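PDB 6DQX: ribonucleoside-diphosphate reductase, alpha chain, which probably reduces ribonucleoside diphosphates to deoxyribonucleotides as the catalytic alpha subunit of a class Id ribonucleotide reductase. Local coordinates for residues Ala60-Ala63 with Glu64-Gly68; Glu70-Ala73 with Asp74-His78. One frame throughout, in Å; residues are numbered along the deposited sequence.

Interaction 1 (Ala60-Ala63 with Glu64-Gly68); sequences AEHA and EHKLG. With MG (magnesium ion), chain E.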
ATOM      1  N   ALA A  60     -19.966  24.700  20.940  1.00 17.24           N
ATOM      2  CA  ALA A  60     -20.183  24.956  22.378  1.00 16.71           C
ATOM      3  C   ALA A  60     -21.355  24.148  22.925  1.00 17.58           C
ATOM      4  O   ALA A  60     -21.250  23.521  23.979  1.00 16.17           O
ATOM      5  CB  ALA A  60     -20.452  26.429  22.619  1.00 17.33           C
ATOM      6  N   GLU A  61     -22.483  24.175  22.208  1.00 18.05           N
ATOM      7  CA  GLU A  61     -23.685  23.469  22.668  1.00 19.85           C
ATOM      8  C   GLU A  61     -23.499  21.959  22.593  1.00 18.98           C
ATOM      9  O   GLU A  61     -23.987  21.231  23.448  1.00 18.22           O
ATOM     10  CB  GLU A  61     -24.923  23.895  21.856  1.00 21.17           C
ATOM     11  CG  GLU A  61     -25.339  25.342  22.081  1.00 23.46           C
ATOM     12  CD  GLU A  61     -25.944  25.616  23.458  1.00 26.23           C
ATOM     13  OE1 GLU A  61     -26.383  24.667  24.157  1.00 30.55           O
ATOM     14  OE2 GLU A  61     -25.966  26.803  23.854  1.00 27.65           O
ATOM     15  N   HIS A  62     -22.813  21.485  21.555  1.00 19.14           N
ATOM     16  CA  HIS A  62     -22.609  20.051  21.407  1.00 19.93           C
ATOM     17  C   HIS A  62     -21.727  19.535  22.540  1.00 19.50           C
ATOM     18  O   HIS A  62     -22.020  18.502  23.146  1.00 18.41           O
ATOM     19  CB  HIS A  62     -21.974  19.700  20.069  1.00 21.54           C
ATOM     20  CG  HIS A  62     -21.951  18.231  19.806  1.00 23.38           C
ATOM     21  ND1 HIS A  62     -23.076  17.529  19.421  1.00 23.57           N
ATOM     22  CD2 HIS A  62     -20.948  17.328  19.892  1.00 24.67           C
ATOM     23  CE1 HIS A  62     -22.755  16.257  19.266  1.00 24.62           C
ATOM     24  NE2 HIS A  62     -21.476  16.106  19.563  1.00 24.68           N
ATOM     25  N   ALA A  63     -20.685  20.297  22.854  1.00 18.34           N
ATOM     26  CA  ALA A  63     -19.807  19.965  23.989  1.00 18.36           C
ATOM     27  C   ALA A  63     -20.575  19.939  25.322  1.00 18.81           C
ATOM     28  O   ALA A  63     -20.449  18.994  26.087  1.00 18.43           O
ATOM     29  CB  ALA A  63     -18.640  20.929  24.050  1.00 18.07           C
ATOM     30  N   GLU A  64     -21.389  20.964  25.580  1.00 18.39           N
ATOM     31  CA  GLU A  64     -22.230  20.964  26.779  1.00 20.04           C
ATOM     32  C   GLU A  64     -23.106  19.720  26.845  1.00 20.15           C
ATOM     33  O   GLU A  64     -23.212  19.077  27.890  1.00 22.79           O
ATOM     34  CB  GLU A  64     -23.131  22.215  26.839  1.00 20.91           C
ATOM     35  CG  GLU A  64     -24.153  22.139  27.982  1.00 21.76           C
ATOM     36  CD  GLU A  64     -24.873  23.448  28.263  1.00 23.26           C
ATOM     37  OE1 GLU A  64     -24.219  24.513  28.402  1.00 22.65           O
ATOM     38  OE2 GLU A  64     -26.112  23.390  28.404  1.00 24.36           O
ATOM     39  N   HIS A  65     -23.744  19.390  25.740  1.00 21.76           N
ATOM     40  CA  HIS A  65     -24.627  18.237  25.707  1.00 24.78           C
ATOM     41  C   HIS A  65     -23.878  16.944  26.064  1.00 24.05           C
ATOM     42  O   HIS A  65     -24.344  16.181  26.892  1.00 22.83           O
ATOM     43  CB  HIS A  65     -25.332  18.107  24.363  1.00 26.68           C
ATOM     44  CG  HIS A  65     -26.361  17.029  24.363  1.00 30.82           C
ATOM     45  ND1 HIS A  65     -27.549  17.137  25.059  1.00 32.23           N
ATOM     46  CD2 HIS A  65     -26.353  15.792  23.814  1.00 32.78           C
ATOM     47  CE1 HIS A  65     -28.240  16.021  24.911  1.00 32.61           C
ATOM     48  NE2 HIS A  65     -27.539  15.191  24.158  1.00 33.19           N
ATOM     49  N   LYS A  66     -22.694  16.746  25.492  1.00 23.34           N
ATOM     50  CA  LYS A  66     -21.887  15.548  25.776  1.00 25.03           C
ATOM     51  C   LYS A  66     -21.292  15.501  27.171  1.00 24.54           C
ATOM     52  O   LYS A  66     -21.137  14.405  27.739  1.00 24.26           O
ATOM     53  CB  LYS A  66     -20.788  15.365  24.714  1.00 26.87           C
ATOM     54  CG  LYS A  66     -21.327  15.184  23.303  1.00 28.89           C
ATOM     55  CD  LYS A  66     -22.101  13.881  23.175  1.00 32.79           C
ATOM     56  CE  LYS A  66     -22.614  13.680  21.772  1.00 34.62           C
ATOM     57  NZ  LYS A  66     -22.999  12.256  21.596  1.00 38.15           N
ATOM     58  N   LEU A  67     -20.960  16.666  27.738  1.00 22.61           N
ATOM     59  CA  LEU A  67     -20.466  16.740  29.118  1.00 22.26           C
ATOM     60  C   LEU A  67     -21.578  16.567  30.140  1.00 24.19           C
ATOM     61  O   LEU A  67     -21.303  16.172  31.265  1.00 22.92           O
ATOM     62  CB  LEU A  67     -19.772  18.079  29.393  1.00 21.06           C
ATOM     63  CG  LEU A  67     -18.400  18.220  28.737  1.00 20.67           C
ATOM     64  CD1 LEU A  67     -17.927  19.670  28.653  1.00 20.97           C
ATOM     65  CD2 LEU A  67     -17.389  17.341  29.471  1.00 20.78           C
ATOM     66  N   GLY A  68     -22.810  16.938  29.773  1.00 24.77           N
ATOM     67  CA  GLY A  68     -23.925  16.992  30.735  1.00 25.27           C
ATOM     68  C   GLY A  68     -23.756  18.039  31.818  1.00 25.42           C
ATOM     69  O   GLY A  68     -24.241  17.866  32.932  1.00 25.50           O
TER
HETATM   70 MG    MG E 604     -28.973  19.206  25.279  1.00 38.14          MG
HETATM   71  O   HOH W   1     -27.527  20.292  26.121  1.00 26.95           O
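His62 and Lys66, one helical turn apart, make the main side-chain contact of this stretch. CG of His62 sits anti to the backbone N (chi1 -171°), which lays the imidazole alongside Lys66, and the lysine chain, bent at the CB-CG bond (chi2 -66°), runs obliquely past it. CG of Lys66 makes an off-centre CH-pi contact, 4.2 Å from the centroid of the His62 ring, while Lys66 CE comes within 3.5 Å of His62 NE2. Methylene groups, not the ammonium, therefore do the touching; the imidazole also meets the ring of Phe95 edge-to-face.

Backbone bonds show the i to i+4 principle in its plain form. Glu64 N, His65 N, Lys66 N and Leu67 N donate in turn to the carbonyls of Ala60, Glu61, His62 and Ala63, with Leu67 N 2.9 Å from Ala63 O. These are the final turns of the alpha-helix 52-67, which ends where Gly68 adopts a positive phi. Ala63 and Leu67 turn to the buried side, against Tyr72 and Val318.

Charged and metal-binding groups occupy another flank. Glu61 OE1 and Glu64 OE2 stand 4.4 Å apart, a like-charge approach probably eased because the Glu64 carboxylate has a hydrogen-bond partner in Ala73. His65 swings outward and binds the magnesium ion through ND1 at 2.5 Å, and water 1 is a second ligand, its O 2.0 Å from the magnesium ion.

Interaction 2 (Glu70-Ala73 with Asp74-His78); sequences EGYA and DKFYH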
ATOM      1  N   GLU A  70     -24.481  21.826  33.011  1.00 26.55           N
ATOM      2  CA  GLU A  70     -25.260  23.049  32.788  1.00 28.56           C
ATOM      3  C   GLU A  70     -24.366  24.299  32.794  1.00 25.22           C
ATOM      4  O   GLU A  70     -23.456  24.424  33.605  1.00 25.64           O
ATOM      5  CB  GLU A  70     -26.394  23.184  33.819  1.00 32.84           C
ATOM      6  CG  GLU A  70     -27.482  22.107  33.689  1.00 37.35           C
ATOM      7  CD  GLU A  70     -28.498  22.364  32.573  1.00 41.42           C
ATOM      8  OE1 GLU A  70     -29.513  21.626  32.508  1.00 44.27           O
ATOM      9  OE2 GLU A  70     -28.311  23.304  31.773  1.00 44.57           O
ATOM     10  N   GLY A  71     -24.618  25.198  31.852  1.00 21.92           N
ATOM     11  CA  GLY A  71     -23.878  26.445  31.737  1.00 21.71           C
ATOM     12  C   GLY A  71     -22.546  26.346  31.002  1.00 19.31           C
ATOM     13  O   GLY A  71     -21.931  27.376  30.710  1.00 18.24           O
ATOM     14  N   TYR A  72     -22.140  25.133  30.636  1.00 18.30           N
ATOM     15  CA  TYR A  72     -20.846  24.940  29.996  1.00 17.43           C
ATOM     16  C   TYR A  72     -20.729  25.694  28.660  1.00 17.42           C
ATOM     17  O   TYR A  72     -19.728  26.380  28.422  1.00 16.74           O
ATOM     18  CB  TYR A  72     -20.527  23.449  29.838  1.00 17.08           C
ATOM     19  CG  TYR A  72     -19.178  23.252  29.204  1.00 16.31           C
ATOM     20  CD1 TYR A  72     -18.017  23.226  29.975  1.00 16.37           C
ATOM     21  CD2 TYR A  72     -19.055  23.145  27.816  1.00 15.99           C
ATOM     22  CE1 TYR A  72     -16.771  23.065  29.364  1.00 16.06           C
ATOM     23  CE2 TYR A  72     -17.820  23.000  27.217  1.00 15.70           C
ATOM     24  CZ  TYR A  72     -16.683  22.955  28.007  1.00 15.75           C
ATOM     25  OH  TYR A  72     -15.454  22.827  27.413  1.00 16.15           O
ATOM     26  N   ALA A  73     -21.741  25.554  27.794  1.00 17.35           N
ATOM     27  CA  ALA A  73     -21.729  26.174  26.464  1.00 18.24           C
ATOM     28  C   ALA A  73     -21.497  27.674  26.515  1.00 18.47           C
ATOM     29  O   ALA A  73     -20.680  28.198  25.758  1.00 17.85           O
ATOM     30  CB  ALA A  73     -23.020  25.871  25.711  1.00 17.90           C
ATOM     31  N   ASP A  74     -22.199  28.361  27.411  1.00 19.52           N
ATOM     32  CA  ASP A  74     -22.046  29.811  27.527  1.00 21.13           C
ATOM     33  C   ASP A  74     -20.653  30.206  28.036  1.00 19.63           C
ATOM     34  O   ASP A  74     -20.103  31.216  27.588  1.00 18.49           O
ATOM     35  CB  ASP A  74     -23.153  30.437  28.395  1.00 23.57           C
ATOM     36  CG  ASP A  74     -24.514  30.437  27.703  1.00 25.21           C
ATOM     37  OD1 ASP A  74     -24.598  30.305  26.457  1.00 28.15           O
ATOM     38  OD2 ASP A  74     -25.515  30.550  28.425  1.00 29.09           O
ATOM     39  N   LYS A  75     -20.078  29.386  28.907  1.00 20.07           N
ATOM     40  CA  LYS A  75     -18.684  29.611  29.359  1.00 20.22           C
ATOM     41  C   LYS A  75     -17.715  29.429  28.212  1.00 17.87           C
ATOM     42  O   LYS A  75     -16.899  30.303  27.947  1.00 15.77           O
ATOM     43  CB  LYS A  75     -18.305  28.687  30.504  1.00 23.86           C
ATOM     44  CG  LYS A  75     -18.660  29.231  31.874  1.00 29.57           C
ATOM     45  CD  LYS A  75     -18.013  28.435  33.005  1.00 31.70           C
ATOM     46  CE  LYS A  75     -16.504  28.663  33.113  1.00 33.68           C
ATOM     47  NZ  LYS A  75     -16.094  29.979  33.701  1.00 35.35           N
ATOM     48  N   PHE A  76     -17.831  28.293  27.510  1.00 16.93           N
ATOM     49  CA  PHE A  76     -16.983  28.056  26.342  1.00 16.07           C
ATOM     50  C   PHE A  76     -17.158  29.149  25.283  1.00 15.76           C
ATOM     51  O   PHE A  76     -16.177  29.667  24.741  1.00 15.37           O
ATOM     52  CB  PHE A  76     -17.288  26.667  25.778  1.00 16.48           C
ATOM     53  CG  PHE A  76     -16.446  26.288  24.603  1.00 17.15           C
ATOM     54  CD1 PHE A  76     -16.866  26.586  23.319  1.00 17.57           C
ATOM     55  CD2 PHE A  76     -15.285  25.541  24.773  1.00 17.53           C
ATOM     56  CE1 PHE A  76     -16.104  26.223  22.218  1.00 18.07           C
ATOM     57  CE2 PHE A  76     -14.528  25.159  23.679  1.00 17.47           C
ATOM     58  CZ  PHE A  76     -14.944  25.487  22.402  1.00 17.53           C
ATOM     59  N   TYR A  77     -18.409  29.524  25.002  1.00 16.12           N
ATOM     60  CA  TYR A  77     -18.699  30.573  24.025  1.00 16.43           C
ATOM     61  C   TYR A  77     -18.074  31.916  24.429  1.00 15.66           C
ATOM     62  O   TYR A  77     -17.448  32.593  23.595  1.00 14.26           O
ATOM     63  CB  TYR A  77     -20.219  30.710  23.825  1.00 17.27           C
ATOM     64  CG  TYR A  77     -20.618  31.599  22.662  1.00 17.63           C
ATOM     65  CD1 TYR A  77     -20.657  31.100  21.357  1.00 18.67           C
ATOM     66  CD2 TYR A  77     -20.963  32.930  22.862  1.00 18.45           C
ATOM     67  CE1 TYR A  77     -21.031  31.910  20.295  1.00 18.85           C
ATOM     68  CE2 TYR A  77     -21.336  33.749  21.798  1.00 19.11           C
ATOM     69  CZ  TYR A  77     -21.371  33.224  20.516  1.00 18.69           C
ATOM     70  OH  TYR A  77     -21.742  34.014  19.454  1.00 19.88           O
ATOM     71  N   HIS A  78     -18.173  32.257  25.713  1.00 15.69           N
ATOM     72  CA  HIS A  78     -17.574  33.488  26.238  1.00 16.53           C
ATOM     73  C   HIS A  78     -16.079  33.533  26.007  1.00 15.36           C
ATOM     74  O   HIS A  78     -15.538  34.524  25.495  1.00 14.52           O
ATOM     75  CB  HIS A  78     -17.886  33.704  27.736  1.00 17.77           C
ATOM     76  CG  HIS A  78     -17.185  34.895  28.321  1.00 19.27           C
ATOM     77  ND1 HIS A  78     -17.483  36.189  27.948  1.00 21.09           N
ATOM     78  CD2 HIS A  78     -16.178  34.988  29.223  1.00 20.79           C
ATOM     79  CE1 HIS A  78     -16.687  37.027  28.596  1.00 21.19           C
ATOM     80  NE2 HIS A  78     -15.885  36.322  29.373  1.00 21.10           N
TER
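Gly71 and Lys75 open the hydrogen-bond ladder of the alpha-helix 72-82, an example of how a helix start is built from an N-cap residue and the turn after it. Gly71 occupies the N-cap position with a positive phi of 83°, and its carbonyl O receives Lys75 N at 3.3 Å, a rather long first rung. The same oxygen lies beside CB and CG of Lys75, whose chain then bends twice near its end and carries NZ to the hydroxyl of Tyr79.

Tyr72, the first helical residue, contributes both backbone and side chain. Its carbonyl O takes a nearly straight bond from Phe76 N, 2.8 Å long with an N-H...O angle of 176°. Its ring, with CG anti to the backbone N (chi1 -179°), runs obliquely across the side chain of Phe76, which has the same first torsion. Contact is made at two points: Tyr72 CE2 rests 4.0 Å from Phe76 CB, and Tyr72 OH reaches Phe76 CD2 at 3.8 Å. The phenol is also fixed at its far end, where OH is hydrogen-bonded to Val311 O of helix 308-327. That helix packs against both aromatic side chains, and the ring of Phe76 also meets those of Phe315 and Phe85, so the pair belongs to a buried aromatic cluster.

Ala73 turns its methyl group toward the preceding helix, where it packs on Glu61. On the carbonyl side, Ala73 O accepts Tyr77 N at 2.7 Å and is also approached by Tyr77 CB at 3.2 Å.

In the fold
Following the chain from the N terminus, interaction 1 comes first, in the closing turns of helix 52-67; a short connection then leads to interaction 2, at the start of helix 72-82. Each links neighbouring turns of one helix, so neither closes a long loop, and the two stand in series without nesting or crossing. Their centres are 9 Å apart, and they meet directly: Glu64 OE1 lies 2.8 Å from Ala73 N, a probable hydrogen bond from the end of one helix to the first turn of the next. Ala60 O also packs on Ala73 CB. Side chains of both helices pack on helix 308-327.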